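PDB 3HDQ: UDP-galactopyranose mutase from Deinococcus radiodurans, which probably interconverts UDP-galactopyranose and UDP-galactofuranose with the help of a bound FAD, and is seen here in its oxidized form with the substrate. Local coordinates for residues Y107-L112 with K310-Q315; Y133-T138 with E143-S148; T292-Y297 with Y303-E308. All coordinates share one frame; numbering follows the deposited sequence.

Contact 1: Y107-L112 with K310-Q315; sequences YQHRVL and KHITGQ. With GDU (galactose-uridine-5'-diphosphate), chain K.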
loop_
_atom_site.group_PDB
_atom_site.type_symbol
_atom_site.label_atom_id
_atom_site.label_comp_id
_atom_site.label_asym_id
_atom_site.label_seq_id
_atom_site.Cartn_x
_atom_site.Cartn_y
_atom_site.Cartn_z
ATOM N N TYR A 107 -18.989 9.844 -11.024
ATOM C CA TYR A 107 -19.889 9.114 -10.146
ATOM C C TYR A 107 -20.714 10.076 -9.300
ATOM O O TYR A 107 -20.180 10.969 -8.649
ATOM C CB TYR A 107 -19.099 8.174 -9.245
ATOM C CG TYR A 107 -19.908 7.478 -8.171
ATOM C CD1 TYR A 107 -20.796 6.457 -8.490
ATOM C CD2 TYR A 107 -19.759 7.822 -6.832
ATOM C CE1 TYR A 107 -21.521 5.812 -7.507
ATOM C CE2 TYR A 107 -20.472 7.180 -5.840
ATOM C CZ TYR A 107 -21.352 6.172 -6.178
ATOM O OH TYR A 107 -22.065 5.526 -5.187
ATOM N N GLN A 108 -22.024 9.888 -9.340
ATOM C CA GLN A 108 -22.935 10.660 -8.522
ATOM C C GLN A 108 -23.628 9.683 -7.573
ATOM O O GLN A 108 -24.467 8.884 -7.992
ATOM C CB GLN A 108 -23.919 11.422 -9.412
ATOM C CG GLN A 108 -23.235 12.298 -10.450
ATOM C CD GLN A 108 -24.211 12.993 -11.399
ATOM O OE1 GLN A 108 -25.180 12.385 -11.863
ATOM N NE2 GLN A 108 -23.948 14.273 -11.701
ATOM N N HIS A 109 -23.218 9.732 -6.305
ATOM C CA HIS A 109 -23.657 8.821 -5.242
ATOM C C HIS A 109 -25.159 8.951 -4.991
ATOM O O HIS A 109 -25.705 10.046 -5.015
ATOM C CB HIS A 109 -22.863 9.172 -3.968
ATOM C CG HIS A 109 -23.026 8.214 -2.820
ATOM N ND1 HIS A 109 -22.742 6.870 -2.913
ATOM C CD2 HIS A 109 -23.363 8.434 -1.524
ATOM C CE1 HIS A 109 -22.932 6.293 -1.737
ATOM N NE2 HIS A 109 -23.304 7.224 -0.873
ATOM N N ARG A 110 -25.819 7.827 -4.748
ATOM C CA ARG A 110 -27.239 7.827 -4.436
ATOM C C ARG A 110 -27.498 6.951 -3.230
ATOM O O ARG A 110 -26.981 5.836 -3.129
ATOM C CB ARG A 110 -28.074 7.362 -5.628
ATOM C CG ARG A 110 -28.098 8.381 -6.758
ATOM C CD ARG A 110 -28.806 7.842 -7.973
ATOM N NE ARG A 110 -29.156 8.891 -8.924
ATOM C CZ ARG A 110 -28.420 9.249 -9.969
ATOM N NH1 ARG A 110 -27.258 8.664 -10.202
ATOM N NH2 ARG A 110 -28.845 10.209 -10.774
ATOM N N VAL A 111 -28.288 7.483 -2.305
ATOM C CA VAL A 111 -28.576 6.805 -1.056
ATOM C C VAL A 111 -30.072 6.529 -0.938
ATOM O O VAL A 111 -30.905 7.366 -1.305
ATOM C CB VAL A 111 -28.111 7.655 0.139
ATOM C CG1 VAL A 111 -28.364 6.915 1.469
ATOM C CG2 VAL A 111 -26.632 8.064 -0.033
ATOM N N LEU A 112 -30.405 5.345 -0.439
ATOM C CA LEU A 112 -31.785 4.993 -0.168
ATOM C C LEU A 112 -31.970 4.808 1.333
ATOM O O LEU A 112 -31.120 4.225 2.001
ATOM C CB LEU A 112 -32.163 3.716 -0.916
ATOM C CG LEU A 112 -32.971 3.728 -2.219
ATOM C CD1 LEU A 112 -32.872 5.025 -2.986
ATOM C CD2 LEU A 112 -32.545 2.550 -3.102
ATOM N N LYS A 310 -18.295 -1.486 -4.808
ATOM C CA LYS A 310 -18.253 -1.576 -6.267
ATOM C C LYS A 310 -19.141 -0.517 -6.929
ATOM O O LYS A 310 -18.843 -0.065 -8.035
ATOM C CB LYS A 310 -18.607 -2.981 -6.759
ATOM C CG LYS A 310 -17.497 -4.013 -6.569
ATOM C CD LYS A 310 -18.049 -5.443 -6.664
ATOM C CE LYS A 310 -18.402 -5.838 -8.094
ATOM N NZ LYS A 310 -19.025 -7.195 -8.147
ATOM N N HIS A 311 -20.213 -0.103 -6.251
ATOM C CA HIS A 311 -21.042 0.979 -6.779
ATOM C C HIS A 311 -20.192 2.245 -6.857
ATOM O O HIS A 311 -20.321 3.045 -7.782
ATOM C CB HIS A 311 -22.254 1.262 -5.875
ATOM C CG HIS A 311 -23.342 0.232 -5.944
ATOM N ND1 HIS A 311 -24.314 0.238 -6.921
ATOM C CD2 HIS A 311 -23.634 -0.811 -5.130
ATOM C CE1 HIS A 311 -25.148 -0.767 -6.717
ATOM N NE2 HIS A 311 -24.754 -1.421 -5.639
ATOM N N ILE A 312 -19.334 2.424 -5.858
ATOM C CA ILE A 312 -18.589 3.667 -5.702
ATOM C C ILE A 312 -17.309 3.681 -6.541
ATOM O O ILE A 312 -16.972 4.690 -7.151
ATOM C CB ILE A 312 -18.267 3.933 -4.214
ATOM C CG1 ILE A 312 -19.568 3.997 -3.394
ATOM C CG2 ILE A 312 -17.479 5.213 -4.073
ATOM C CD1 ILE A 312 -19.429 3.551 -1.910
ATOM N N THR A 313 -16.617 2.549 -6.590
ATOM C CA THR A 313 -15.359 2.454 -7.326
ATOM C C THR A 313 -15.553 2.121 -8.803
ATOM O O THR A 313 -14.680 2.378 -9.622
ATOM C CB THR A 313 -14.449 1.360 -6.734
ATOM O OG1 THR A 313 -15.069 0.081 -6.919
ATOM C CG2 THR A 313 -14.225 1.603 -5.243
ATOM N N GLY A 314 -16.692 1.539 -9.141
ATOM C CA GLY A 314 -16.881 1.021 -10.484
ATOM C C GLY A 314 -16.079 -0.250 -10.764
ATOM O O GLY A 314 -16.077 -0.734 -11.881
ATOM N N GLN A 315 -15.388 -0.793 -9.762
ATOM C CA GLN A 315 -14.623 -2.026 -9.963
ATOM C C GLN A 315 -15.489 -3.176 -10.478
ATOM O O GLN A 315 -16.622 -3.356 -10.037
ATOM C CB GLN A 315 -13.930 -2.471 -8.667
ATOM C CG GLN A 315 -13.006 -3.674 -8.841
ATOM C CD GLN A 315 -12.442 -4.196 -7.531
ATOM O OE1 GLN A 315 -12.889 -3.817 -6.442
ATOM N NE2 GLN A 315 -11.447 -5.078 -7.632
HETATM N N1 GDU K . -29.228 12.252 8.720
HETATM C C2 GDU K . -30.237 11.553 8.961
HETATM N N3 GDU K . -30.868 10.616 8.394
HETATM C C4 GDU K . -30.320 10.246 7.222
HETATM C C5 GDU K . -29.106 10.964 6.768
HETATM C C6 GDU K . -28.602 11.941 7.548
HETATM O O2 GDU K . -30.827 11.894 10.207
HETATM O O4 GDU K . -30.794 9.324 6.563
HETATM C C1D GDU K . -28.713 13.263 9.599
HETATM C C2D GDU K . -27.830 12.820 10.791
HETATM O O2D GDU K . -27.885 13.734 11.879
HETATM C C3D GDU K . -26.467 12.789 10.130
HETATM C C4D GDU K . -26.537 14.122 9.386
HETATM O O4D GDU K . -27.890 14.242 8.936
HETATM O O3D GDU K . -25.425 12.727 11.100
HETATM C C5D GDU K . -25.434 14.387 8.372
HETATM O O5D GDU K . -25.618 13.360 7.381
HETATM P PA GDU K . -24.402 12.745 6.550
HETATM O O1A GDU K . -24.972 11.968 5.414
HETATM O O2A GDU K . -23.606 13.863 6.018
HETATM O O3A GDU K . -23.577 11.725 7.446
HETATM P PB GDU K . -22.045 11.415 7.198
HETATM O O1B GDU K . -21.762 10.459 8.296
HETATM O O2B GDU K . -21.095 12.545 7.350
HETATM O O3B GDU K . -21.759 10.628 5.828
HETATM C "C1'" GDU K . -20.572 10.410 5.040
HETATM C "C2'" GDU K . -20.360 11.622 4.108
HETATM C "C3'" GDU K . -21.726 11.880 3.431
HETATM C "C4'" GDU K . -22.009 10.689 2.467
HETATM C "C5'" GDU K . -21.879 9.363 3.268
HETATM C "C6'" GDU K . -21.852 8.094 2.368
HETATM O "O2'" GDU K . -19.840 12.758 4.823
HETATM O "O3'" GDU K . -21.679 13.153 2.749
HETATM O "O4'" GDU K . -21.053 10.752 1.388
HETATM O "O5'" GDU K . -20.805 9.224 4.241
HETATM O "O6'" GDU K . -23.139 7.435 2.295
#
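Tyr107 lays its phenol ring against the backbone of helix 309-313 at His311 and Ile312, and its course can be followed outward from CB, which already points at the helix. With CG anti to the backbone N (chi1 173°), the ring is carried across to the helix. Tyr107 CD1 passes 3.5 Å from His311 O, and Tyr107 CE1 comes to 3.0 Å from the same oxygen, which is also held by a hydrogen bond from Arg105. On the other side of the ring, CE2 has Ile312 CA and CG2 as neighbours. One face of the ring receives Ile312 CA, 4.0 Å from the centroid and 21° off the normal, a CH-pi contact; the opposite face takes His109 N. At the tip, Tyr107 OH sits 3.4 Å from Ile312 CG1 and makes a 2.7 Å hydrogen bond with His109 ND1. The far nitrogen of that imidazole, His109 NE2, is hydrogen-bonded to O6' of the substrate at 3.2 Å, and bonds at both nitrogens probably help fix the rotation of the ring. No hydrogen bond joins the two segments directly; Met217 of strand 214-218 packs on both Tyr107 and Ile312. Ile312 packs on Tyr107, a second-shell residue that probably helps position first-shell His109, which touches Thr294 and belongs to the galactose end of the UDP-galactopyranose pocket.

Contact 2: Y133-T138 with E143-S148; sequences YGLNLT and EEFFAS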
loop_
_atom_site.group_PDB
_atom_site.type_symbol
_atom_site.label_atom_id
_atom_site.label_comp_id
_atom_site.label_asym_id
_atom_site.label_seq_id
_atom_site.Cartn_x
_atom_site.Cartn_y
_atom_site.Cartn_z
ATOM N N TYR A 133 -46.515 7.992 1.219
ATOM C CA TYR A 133 -47.911 8.195 1.624
ATOM C C TYR A 133 -48.923 7.760 0.560
ATOM O O TYR A 133 -50.137 7.839 0.774
ATOM C CB TYR A 133 -48.162 9.664 1.958
ATOM C CG TYR A 133 -47.376 10.204 3.131
ATOM C CD1 TYR A 133 -47.449 9.596 4.385
ATOM C CD2 TYR A 133 -46.587 11.344 2.999
ATOM C CE1 TYR A 133 -46.730 10.092 5.473
ATOM C CE2 TYR A 133 -45.866 11.847 4.086
ATOM C CZ TYR A 133 -45.949 11.217 5.313
ATOM O OH TYR A 133 -45.259 11.710 6.386
ATOM N N GLY A 134 -48.423 7.313 -0.589
ATOM C CA GLY A 134 -49.278 6.956 -1.708
ATOM C C GLY A 134 -49.919 8.160 -2.386
ATOM O O GLY A 134 -51.047 8.072 -2.868
ATOM N N LEU A 135 -49.208 9.285 -2.429
ATOM C CA LEU A 135 -49.746 10.502 -3.045
ATOM C C LEU A 135 -49.339 10.636 -4.508
ATOM O O LEU A 135 -48.569 9.831 -5.025
ATOM C CB LEU A 135 -49.300 11.755 -2.281
ATOM C CG LEU A 135 -49.690 11.890 -0.809
ATOM C CD1 LEU A 135 -48.921 13.029 -0.140
ATOM C CD2 LEU A 135 -51.187 12.096 -0.650
ATOM N N ASN A 136 -49.850 11.673 -5.164
ATOM C CA ASN A 136 -49.453 11.983 -6.533
ATOM C C ASN A 136 -49.202 13.463 -6.716
ATOM O O ASN A 136 -49.604 14.053 -7.718
ATOM C CB ASN A 136 -50.518 11.526 -7.532
ATOM C CG ASN A 136 -50.610 10.023 -7.634
ATOM O OD1 ASN A 136 -50.074 9.423 -8.563
ATOM N ND2 ASN A 136 -51.287 9.401 -6.673
ATOM N N LEU A 137 -48.544 14.075 -5.746
ATOM C CA LEU A 137 -48.241 15.487 -5.868
ATOM C C LEU A 137 -47.297 15.751 -7.034
ATOM O O LEU A 137 -46.426 14.938 -7.345
ATOM C CB LEU A 137 -47.619 16.009 -4.575
ATOM C CG LEU A 137 -48.384 15.578 -3.331
ATOM C CD1 LEU A 137 -47.751 16.178 -2.083
ATOM C CD2 LEU A 137 -49.843 15.990 -3.460
ATOM N N THR A 138 -47.496 16.890 -7.682
ATOM C CA THR A 138 -46.494 17.451 -8.566
ATOM C C THR A 138 -45.523 18.220 -7.681
ATOM O O THR A 138 -45.768 18.387 -6.488
ATOM C CB THR A 138 -47.119 18.470 -9.529
ATOM O OG1 THR A 138 -47.440 19.663 -8.803
ATOM C CG2 THR A 138 -48.388 17.909 -10.174
ATOM N N GLU A 143 -44.492 21.424 -2.327
ATOM C CA GLU A 143 -44.094 22.607 -1.576
ATOM C C GLU A 143 -45.225 23.060 -0.661
ATOM O O GLU A 143 -45.022 23.346 0.527
ATOM C CB GLU A 143 -43.713 23.740 -2.516
ATOM C CG GLU A 143 -43.127 24.926 -1.793
ATOM C CD GLU A 143 -42.011 25.570 -2.575
ATOM O OE1 GLU A 143 -42.276 26.056 -3.695
ATOM O OE2 GLU A 143 -40.865 25.583 -2.073
ATOM N N GLU A 144 -46.427 23.111 -1.218
ATOM C CA GLU A 144 -47.590 23.520 -0.446
ATOM C C GLU A 144 -47.837 22.494 0.657
ATOM O O GLU A 144 -48.106 22.846 1.807
ATOM C CB GLU A 144 -48.798 23.676 -1.370
ATOM C CG GLU A 144 -48.407 24.240 -2.741
ATOM C CD GLU A 144 -49.598 24.630 -3.605
ATOM O OE1 GLU A 144 -50.231 25.674 -3.315
ATOM O OE2 GLU A 144 -49.885 23.902 -4.587
ATOM N N PHE A 145 -47.714 21.220 0.301
ATOM C CA PHE A 145 -47.806 20.145 1.276
ATOM C C PHE A 145 -46.823 20.344 2.430
ATOM O O PHE A 145 -47.221 20.287 3.590
ATOM C CB PHE A 145 -47.564 18.786 0.613
ATOM C CG PHE A 145 -47.521 17.642 1.586
ATOM C CD1 PHE A 145 -48.691 17.072 2.049
ATOM C CD2 PHE A 145 -46.310 17.154 2.052
ATOM C CE1 PHE A 145 -48.663 16.029 2.945
ATOM C CE2 PHE A 145 -46.272 16.110 2.951
ATOM C CZ PHE A 145 -47.450 15.540 3.397
ATOM N N PHE A 146 -45.548 20.570 2.112
ATOM C CA PHE A 146 -44.527 20.810 3.150
ATOM C C PHE A 146 -44.921 21.998 4.040
ATOM O O PHE A 146 -44.856 21.920 5.271
ATOM C CB PHE A 146 -43.142 21.061 2.534
ATOM C CG PHE A 146 -42.424 19.808 2.086
ATOM C CD1 PHE A 146 -42.654 18.590 2.716
ATOM C CD2 PHE A 146 -41.493 19.858 1.054
ATOM C CE1 PHE A 146 -41.986 17.443 2.309
ATOM C CE2 PHE A 146 -40.811 18.711 0.648
ATOM C CZ PHE A 146 -41.066 17.504 1.275
ATOM N N ALA A 147 -45.325 23.091 3.397
ATOM C CA ALA A 147 -45.819 24.275 4.091
ATOM C C ALA A 147 -46.909 23.928 5.104
ATOM O O ALA A 147 -46.944 24.475 6.205
ATOM C CB ALA A 147 -46.338 25.297 3.079
ATOM N N SER A 148 -47.780 22.994 4.732
ATOM C CA SER A 148 -48.939 22.648 5.553
ATOM C C SER A 148 -48.628 21.757 6.766
ATOM O O SER A 148 -49.463 21.631 7.662
ATOM C CB SER A 148 -50.018 21.980 4.693
ATOM O OG SER A 148 -49.851 20.566 4.649
#
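The rings of Phe145 and Tyr133 approach each other obliquely, Tyr133 CE2 lying 4.1 Å from Phe145 CZ, a spacing that fits plain van der Waals contact. Two leucines also come in obliquely to the Phe145 ring: Leu135 CD1 stands 4.3 Å from Phe145 CE1, while Leu137 CD1 reaches back to the root of the side chain, 3.8 Å from Phe145 CB. The Leu137 and Phe145 side chains cross at about a right angle, and the CD1 methyl is the leucine branch that does the touching. Phe145 can meet all three because its CG is anti to the backbone N (chi1 175°), which swings the ring off helix 139-149 toward the connection from helix 126-133. Val129 of that earlier helix touches both Leu135 and Phe145 and adds to the apolar cluster. Two polar groups find partners outside the segments: Tyr133 OH bonds to Asp170 of helix 159-184, and Leu137 N to Asn130 OD1. Within helix 139-149, Ser148 OG donates to Phe145 O at 2.8 Å, 15° out of the carbonyl plane. Thr138 is the N-cap of that helix. With neither a hydrogen bond nor a charge pair between the segments, the end of helix 126-133 and the loop after it are joined to helix 139-149 at this surface site by apolar packing, whose hold probably comes from van der Waals contact and partial shielding of carbon from water.

Contact 3: T292-Y297 with Y303-E308; sequences TGTVNY and YTRVSE. With GDU (galactose-uridine-5'-diphosphate), chain K.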
loop_
_atom_site.group_PDB
_atom_site.type_symbol
_atom_site.label_atom_id
_atom_site.label_comp_id
_atom_site.label_asym_id
_atom_site.label_seq_id
_atom_site.Cartn_x
_atom_site.Cartn_y
_atom_site.Cartn_z
ATOM N N THR A 292 -28.075 0.463 -4.439
ATOM C CA THR A 292 -27.256 1.681 -4.633
ATOM C C THR A 292 -26.011 1.597 -3.784
ATOM O O THR A 292 -25.818 0.621 -3.064
ATOM C CB THR A 292 -27.936 2.990 -4.155
ATOM O OG1 THR A 292 -28.677 2.734 -2.952
ATOM C CG2 THR A 292 -28.829 3.574 -5.191
ATOM N N GLY A 293 -25.205 2.660 -3.820
ATOM C CA GLY A 293 -23.988 2.741 -3.026
ATOM C C GLY A 293 -24.181 2.552 -1.532
ATOM O O GLY A 293 -23.429 1.822 -0.890
ATOM N N THR A 294 -25.207 3.195 -0.981
ATOM C CA THR A 294 -25.451 3.140 0.453
ATOM C C THR A 294 -26.941 3.068 0.767
ATOM O O THR A 294 -27.748 3.805 0.188
ATOM C CB THR A 294 -24.852 4.389 1.155
ATOM O OG1 THR A 294 -23.438 4.440 0.926
ATOM C CG2 THR A 294 -25.120 4.363 2.654
ATOM N N VAL A 295 -27.302 2.177 1.686
ATOM C CA VAL A 295 -28.645 2.145 2.242
ATOM C C VAL A 295 -28.589 2.607 3.696
ATOM O O VAL A 295 -27.847 2.019 4.494
ATOM C CB VAL A 295 -29.250 0.715 2.224
ATOM C CG1 VAL A 295 -30.596 0.712 2.928
ATOM C CG2 VAL A 295 -29.389 0.192 0.817
ATOM N N ASN A 296 -29.365 3.640 4.041
ATOM C CA ASN A 296 -29.449 4.129 5.431
ATOM C C ASN A 296 -30.546 3.426 6.222
ATOM O O ASN A 296 -31.560 3.022 5.656
ATOM C CB ASN A 296 -29.679 5.650 5.495
ATOM C CG ASN A 296 -28.443 6.456 5.120
ATOM O OD1 ASN A 296 -27.371 5.898 4.856
ATOM N ND2 ASN A 296 -28.587 7.776 5.087
ATOM N N TYR A 297 -30.351 3.300 7.533
ATOM C CA TYR A 297 -31.334 2.653 8.402
ATOM C C TYR A 297 -31.710 3.529 9.590
ATOM O O TYR A 297 -31.199 3.341 10.684
ATOM C CB TYR A 297 -30.809 1.304 8.890
ATOM C CG TYR A 297 -30.757 0.262 7.799
ATOM C CD1 TYR A 297 -29.583 0.020 7.100
ATOM C CD2 TYR A 297 -31.891 -0.475 7.457
ATOM C CE1 TYR A 297 -29.535 -0.935 6.091
ATOM C CE2 TYR A 297 -31.849 -1.437 6.448
ATOM C CZ TYR A 297 -30.667 -1.660 5.775
ATOM O OH TYR A 297 -30.616 -2.603 4.773
ATOM N N TYR A 303 -26.684 -0.747 13.360
ATOM C CA TYR A 303 -25.897 0.036 12.398
ATOM C C TYR A 303 -26.697 1.153 11.738
ATOM O O TYR A 303 -27.912 1.070 11.591
ATOM C CB TYR A 303 -25.243 -0.853 11.325
ATOM C CG TYR A 303 -26.119 -1.963 10.776
ATOM C CD1 TYR A 303 -26.991 -1.731 9.712
ATOM C CD2 TYR A 303 -26.066 -3.245 11.318
ATOM C CE1 TYR A 303 -27.787 -2.752 9.208
ATOM C CE2 TYR A 303 -26.862 -4.272 10.822
ATOM C CZ TYR A 303 -27.715 -4.019 9.767
ATOM O OH TYR A 303 -28.501 -5.034 9.272
ATOM N N THR A 304 -25.991 2.203 11.340
ATOM C CA THR A 304 -26.610 3.335 10.672
ATOM C C THR A 304 -26.788 3.078 9.181
ATOM O O THR A 304 -27.770 3.518 8.598
ATOM C CB THR A 304 -25.765 4.610 10.844
ATOM O OG1 THR A 304 -24.385 4.296 10.613
ATOM C CG2 THR A 304 -25.934 5.189 12.250
ATOM N N ARG A 305 -25.829 2.384 8.568
ATOM C CA ARG A 305 -25.864 2.166 7.125
ATOM C C ARG A 305 -24.969 1.017 6.650
ATOM O O ARG A 305 -24.084 0.558 7.381
ATOM C CB ARG A 305 -25.507 3.456 6.378
ATOM C CG ARG A 305 -24.188 4.050 6.792
ATOM C CD ARG A 305 -23.862 5.337 6.049
ATOM N NE ARG A 305 -22.605 5.870 6.563
ATOM C CZ ARG A 305 -22.226 7.141 6.503
ATOM N NH1 ARG A 305 -23.002 8.060 5.931
ATOM N NH2 ARG A 305 -21.061 7.493 7.029
ATOM N N VAL A 306 -25.238 0.555 5.430
ATOM C CA VAL A 306 -24.402 -0.405 4.718
ATOM C C VAL A 306 -24.027 0.212 3.398
ATOM O O VAL A 306 -24.881 0.761 2.707
ATOM C CB VAL A 306 -25.164 -1.677 4.298
ATOM C CG1 VAL A 306 -24.230 -2.893 4.313
ATOM C CG2 VAL A 306 -26.396 -1.884 5.122
ATOM N N SER A 307 -22.766 0.072 3.019
ATOM C CA SER A 307 -22.301 0.577 1.743
ATOM C C SER A 307 -21.635 -0.537 0.953
ATOM O O SER A 307 -21.044 -1.457 1.536
ATOM C CB SER A 307 -21.351 1.758 1.943
ATOM O OG SER A 307 -22.019 2.809 2.617
ATOM N N GLU A 308 -21.744 -0.453 -0.373
ATOM C CA GLU A 308 -21.203 -1.480 -1.268
ATOM C C GLU A 308 -20.232 -0.831 -2.236
ATOM O O GLU A 308 -20.628 -0.078 -3.125
ATOM C CB GLU A 308 -22.322 -2.188 -2.038
ATOM C CG GLU A 308 -21.847 -3.348 -2.894
ATOM C CD GLU A 308 -22.996 -4.094 -3.556
ATOM O OE1 GLU A 308 -22.772 -5.226 -4.037
ATOM O OE2 GLU A 308 -24.119 -3.543 -3.594
HETATM N N1 GDU K . -29.228 12.252 8.720
HETATM C C2 GDU K . -30.237 11.553 8.961
HETATM N N3 GDU K . -30.868 10.616 8.394
HETATM C C4 GDU K . -30.320 10.246 7.222
HETATM C C5 GDU K . -29.106 10.964 6.768
HETATM C C6 GDU K . -28.602 11.941 7.548
HETATM O O2 GDU K . -30.827 11.894 10.207
HETATM O O4 GDU K . -30.794 9.324 6.563
HETATM C C1D GDU K . -28.713 13.263 9.599
HETATM C C2D GDU K . -27.830 12.820 10.791
HETATM O O2D GDU K . -27.885 13.734 11.879
HETATM C C3D GDU K . -26.467 12.789 10.130
HETATM C C4D GDU K . -26.537 14.122 9.386
HETATM O O4D GDU K . -27.890 14.242 8.936
HETATM O O3D GDU K . -25.425 12.727 11.100
HETATM C C5D GDU K . -25.434 14.387 8.372
HETATM O O5D GDU K . -25.618 13.360 7.381
HETATM P PA GDU K . -24.402 12.745 6.550
HETATM O O1A GDU K . -24.972 11.968 5.414
HETATM O O2A GDU K . -23.606 13.863 6.018
HETATM O O3A GDU K . -23.577 11.725 7.446
HETATM P PB GDU K . -22.045 11.415 7.198
HETATM O O1B GDU K . -21.762 10.459 8.296
HETATM O O2B GDU K . -21.095 12.545 7.350
HETATM O O3B GDU K . -21.759 10.628 5.828
HETATM C "C1'" GDU K . -20.572 10.410 5.040
HETATM C "C2'" GDU K . -20.360 11.622 4.108
HETATM C "C3'" GDU K . -21.726 11.880 3.431
HETATM C "C4'" GDU K . -22.009 10.689 2.467
HETATM C "C5'" GDU K . -21.879 9.363 3.268
HETATM C "C6'" GDU K . -21.852 8.094 2.368
HETATM O "O2'" GDU K . -19.840 12.758 4.823
HETATM O "O3'" GDU K . -21.679 13.153 2.749
HETATM O "O4'" GDU K . -21.053 10.752 1.388
HETATM O "O5'" GDU K . -20.805 9.224 4.241
HETATM O "O6'" GDU K . -23.139 7.435 2.295
HETATM O O HOH W 1 -25.373 7.657 3.947
HETATM O O HOH W 2 -29.779 -4.645 6.640
#
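Asn296 and Arg305 lie side by side and point the same way, their amide and guanidinium planes 42° apart, from a non-hydrogen-bonded pair of the antiparallel hairpin. Asn296 ND2 donates to the uracil O4 of the substrate at 3.1 Å, whereas Arg305 NH1 gives a nearly straight bond to O3B, the oxygen linking the beta-phosphate to C1' of the galactose (2.9 Å, 167°). Water 1 ties Asn296 OD1, Arg305 NH1 and the galactose O6' together. On the same face Thr294 OG1 and Ser307 OG share a 2.7 Å hydrogen bond. With a leucine in place of Arg305, the diphosphate would probably lose a charged donor, and Glu325 its salt-bridge mate at NE. Beyond the strand pairs, Tyr303 turns its edge toward the face of Tyr297 in an offset edge-to-face pair, planes at 85° and centroids 5.6 Å apart; Val306 CG2 meets the Tyr297 edge, 3.4 Å from CE1. Both hydroxyls reach water 2, that of Tyr297 weakly. The backbones pair at Val295 and Val306, each N bonding to the other's O, with further bonds from Glu308 N to Gly293 O and Tyr297 N to Thr304 O. Strand 294-296 is flanked by strand 111-115 and strand 305-308 by strand 320-336, while Tyr179 of helix 159-184 packs on both Asn296 and Arg305.

Following the chain from the N terminus, residues 107-112 open contact 1, which closes only at 310-315, after 197 intervening residues. Within that span, contact 2 folds the connection after helix 126-133 back on helix 139-149, closing a loop of only four residues, and contact 3 later closes the hairpin of strands 294-296 and 305-308. These two follow in series without crossing, about 16 Å apart at their nearest atoms. Contacts 1 and 3 touch: Leu112 N lies 3.1 Å from Thr294 O, a probable hydrogen bond between neighbouring strands of the mixed sheet, and helix 309-313 directly follows the hairpin. Both reach the substrate, whereas contact 2 belongs to the peripheral helices, its centre 29 Å from that of contact 1.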